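Local coordinates for LanC-like protein GCR2 (Arabidopsis thaliana, PDB 3T33), which belongs to the LanC-like family of zinc-binding proteins and may play a role in abscisic acid signalling, at residues Q148-D151 against R152-R156. Numbering follows the deposited sequence.
Sequences QLYD and RYLAR
Leu-149 sets its CD2 methyl over the centre of one face of the Arg-152 guanidinium, 3.6 Å from CZ. The same methyl reaches Tyr-153, with CE2 3.4 Å from CD2; the two side chains run side by side, pointing the same way, and one branch of Leu-149 touches both the guanidinium and the CE2 corner of the tyrosine ring. The guanidinium groups of Arg-152 and Arg-156 are modelled implausibly close, which makes their mutual placement doubtful. Salt bridges to Glu-112 (from Arg-152) and Asp-115 (from Arg-156) probably offset their charge.

On another side of the helix, Leu-154 runs beside Tyr-150, bringing CD2 to 3.8 Å from CZ, while its CB lies over one face of the phenol. With CG anti to the backbone N (chi1 161°), the Tyr-150 side chain extends alongside that leucine, and its hydroxyl is hydrogen-bonded to Ser-192.

Four successive i to i+4 backbone hydrogen bonds of the alpha helix run from Arg-152 N to Gln-148 O through Ala-155 N to Asp-151 O, the last at 2.7 Å.

This is side-chain packing at the i, i+3 and i, i+4 spacings of an alpha helix, here helix 147-158, near the periphery of the all-helical LanC-like fold and away from the zinc site. Leu-149 and Tyr-153 pack on helix 101-118, Leu-149, Tyr-150 and Arg-156 meet helix 130-144, and Tyr-150 and Leu-154 face helix 174-188, joining the short helix to three neighbours.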
ATOM      1  N   GLN A 148     -27.424   0.681 -11.937  1.00 46.56           N
ATOM      2  CA  GLN A 148     -27.448  -0.603 -12.686  1.00 45.72           C
ATOM      3  C   GLN A 148     -26.041  -1.233 -12.906  1.00 44.09           C
ATOM      4  O   GLN A 148     -25.842  -2.458 -12.794  1.00 43.39           O
ATOM      5  CB  GLN A 148     -28.168  -0.456 -14.039  1.00 46.78           C
ATOM      6  CG  GLN A 148     -29.557   0.239 -14.033  1.00 53.10           C
ATOM      7  CD  GLN A 148     -29.551   1.690 -13.413  1.00 59.78           C
ATOM      8  OE1 GLN A 148     -28.651   2.518 -13.704  1.00 61.84           O
ATOM      9  NE2 GLN A 148     -30.562   1.984 -12.561  1.00 57.79           N
ATOM     10  N   LEU A 149     -25.082  -0.402 -13.284  1.00 41.67           N
ATOM     11  CA  LEU A 149     -23.697  -0.821 -13.376  1.00 39.66           C
ATOM     12  C   LEU A 149     -23.186  -1.296 -11.988  1.00 37.68           C
ATOM     13  O   LEU A 149     -22.402  -2.213 -11.876  1.00 36.45           O
ATOM     14  CB  LEU A 149     -22.874   0.384 -13.773  1.00 39.53           C
ATOM     15  CG  LEU A 149     -21.841   0.204 -14.860  1.00 41.93           C
ATOM     16  CD1 LEU A 149     -20.722   1.176 -14.602  1.00 41.03           C
ATOM     17  CD2 LEU A 149     -21.328  -1.188 -14.913  1.00 38.46           C
ATOM     18  N   TYR A 150     -23.621  -0.630 -10.944  1.00 36.39           N
ATOM     19  CA  TYR A 150     -23.215  -0.991  -9.618  1.00 37.21           C
ATOM     20  C   TYR A 150     -23.661  -2.426  -9.278  1.00 38.21           C
ATOM     21  O   TYR A 150     -22.827  -3.230  -8.773  1.00 35.81           O
ATOM     22  CB  TYR A 150     -23.782  -0.024  -8.609  1.00 35.95           C
ATOM     23  CG  TYR A 150     -23.783  -0.562  -7.198  1.00 37.70           C
ATOM     24  CD1 TYR A 150     -22.584  -0.742  -6.519  1.00 34.17           C
ATOM     25  CD2 TYR A 150     -24.981  -0.815  -6.511  1.00 34.87           C
ATOM     26  CE1 TYR A 150     -22.561  -1.179  -5.246  1.00 36.52           C
ATOM     27  CE2 TYR A 150     -24.958  -1.276  -5.196  1.00 33.84           C
ATOM     28  CZ  TYR A 150     -23.747  -1.468  -4.579  1.00 36.17           C
ATOM     29  OH  TYR A 150     -23.628  -1.935  -3.273  1.00 38.25           O
ATOM     30  N   ASP A 151     -24.955  -2.731  -9.562  1.00 39.04           N
ATOM     31  CA  ASP A 151     -25.548  -4.037  -9.240  1.00 39.93           C
ATOM     32  C   ASP A 151     -24.818  -5.083  -9.992  1.00 39.99           C
ATOM     33  O   ASP A 151     -24.519  -6.182  -9.472  1.00 41.14           O
ATOM     34  CB  ASP A 151     -26.984  -4.099  -9.672  1.00 41.11           C
ATOM     35  CG  ASP A 151     -27.873  -3.155  -8.866  1.00 43.53           C
ATOM     36  OD1 ASP A 151     -27.584  -2.897  -7.667  1.00 44.73           O
ATOM     37  OD2 ASP A 151     -28.877  -2.707  -9.447  1.00 47.22           O
ATOM     38  N   ARG A 152     -24.481  -4.737 -11.217  1.00 39.19           N
ATOM     39  CA  ARG A 152     -23.860  -5.705 -12.064  1.00 40.13           C
ATOM     40  C   ARG A 152     -22.462  -6.093 -11.537  1.00 38.13           C
ATOM     41  O   ARG A 152     -22.110  -7.282 -11.543  1.00 38.51           O
ATOM     42  CB  ARG A 152     -23.880  -5.211 -13.516  1.00 41.48           C
ATOM     43  CG  ARG A 152     -22.679  -5.628 -14.394  1.00 47.99           C
ATOM     44  CD  ARG A 152     -22.762  -4.955 -15.806  1.00 59.47           C
ATOM     45  NE  ARG A 152     -21.421  -4.679 -16.340  1.00 61.60           N
ATOM     46  CZ  ARG A 152     -21.141  -3.813 -17.316  1.00 62.53           C
ATOM     47  NH1 ARG A 152     -22.106  -3.100 -17.894  1.00 60.43           N
ATOM     48  NH2 ARG A 152     -19.871  -3.656 -17.691  1.00 64.42           N
ATOM     49  N   TYR A 153     -21.663  -5.125 -11.086  1.00 35.52           N
ATOM     50  CA  TYR A 153     -20.352  -5.499 -10.499  1.00 33.67           C
ATOM     51  C   TYR A 153     -20.518  -6.155  -9.117  1.00 31.41           C
ATOM     52  O   TYR A 153     -19.747  -7.017  -8.736  1.00 28.42           O
ATOM     53  CB  TYR A 153     -19.402  -4.318 -10.349  1.00 33.80           C
ATOM     54  CG  TYR A 153     -18.738  -3.877 -11.627  1.00 33.70           C
ATOM     55  CD1 TYR A 153     -17.760  -4.665 -12.245  1.00 30.89           C
ATOM     56  CD2 TYR A 153     -19.094  -2.640 -12.219  1.00 31.54           C
ATOM     57  CE1 TYR A 153     -17.165  -4.264 -13.444  1.00 31.12           C
ATOM     58  CE2 TYR A 153     -18.492  -2.217 -13.393  1.00 29.73           C
ATOM     59  CZ  TYR A 153     -17.520  -3.013 -13.992  1.00 31.97           C
ATOM     60  OH  TYR A 153     -16.974  -2.580 -15.170  1.00 31.44           O
ATOM     61  N   LEU A 154     -21.504  -5.689  -8.377  1.00 30.70           N
ATOM     62  CA  LEU A 154     -21.860  -6.294  -7.111  1.00 32.14           C
ATOM     63  C   LEU A 154     -22.268  -7.787  -7.226  1.00 33.50           C
ATOM     64  O   LEU A 154     -21.832  -8.610  -6.384  1.00 34.43           O
ATOM     65  CB  LEU A 154     -22.957  -5.486  -6.473  1.00 30.83           C
ATOM     66  CG  LEU A 154     -23.358  -5.972  -5.092  1.00 32.29           C
ATOM     67  CD1 LEU A 154     -22.144  -5.973  -4.219  1.00 28.05           C
ATOM     68  CD2 LEU A 154     -24.464  -5.153  -4.538  1.00 31.04           C
ATOM     69  N   ALA A 155     -23.053  -8.126  -8.263  1.00 34.19           N
ATOM     70  CA  ALA A 155     -23.418  -9.531  -8.593  1.00 35.67           C
ATOM     71  C   ALA A 155     -22.171 -10.350  -8.980  1.00 36.78           C
ATOM     72  O   ALA A 155     -22.027 -11.513  -8.581  1.00 38.26           O
ATOM     73  CB  ALA A 155     -24.504  -9.583  -9.741  1.00 34.80           C
ATOM     74  N   ARG A 156     -21.254  -9.751  -9.741  1.00 36.39           N
ATOM     75  CA  ARG A 156     -20.058 -10.467 -10.087  1.00 36.13           C
ATOM     76  C   ARG A 156     -19.205 -10.656  -8.849  1.00 35.73           C
ATOM     77  O   ARG A 156     -18.572 -11.716  -8.659  1.00 35.74           O
ATOM     78  CB  ARG A 156     -19.265  -9.740 -11.160  1.00 37.09           C
ATOM     79  CG  ARG A 156     -19.917  -9.787 -12.540  1.00 41.23           C
ATOM     80  CD  ARG A 156     -19.409  -8.585 -13.371  1.00 51.86           C
ATOM     81  NE  ARG A 156     -20.073  -8.440 -14.672  1.00 58.74           N
ATOM     82  CZ  ARG A 156     -20.056  -7.319 -15.402  1.00 63.49           C
ATOM     83  NH1 ARG A 156     -19.410  -6.233 -14.962  1.00 65.52           N
ATOM     84  NH2 ARG A 156     -20.687  -7.271 -16.573  1.00 63.90           N
TER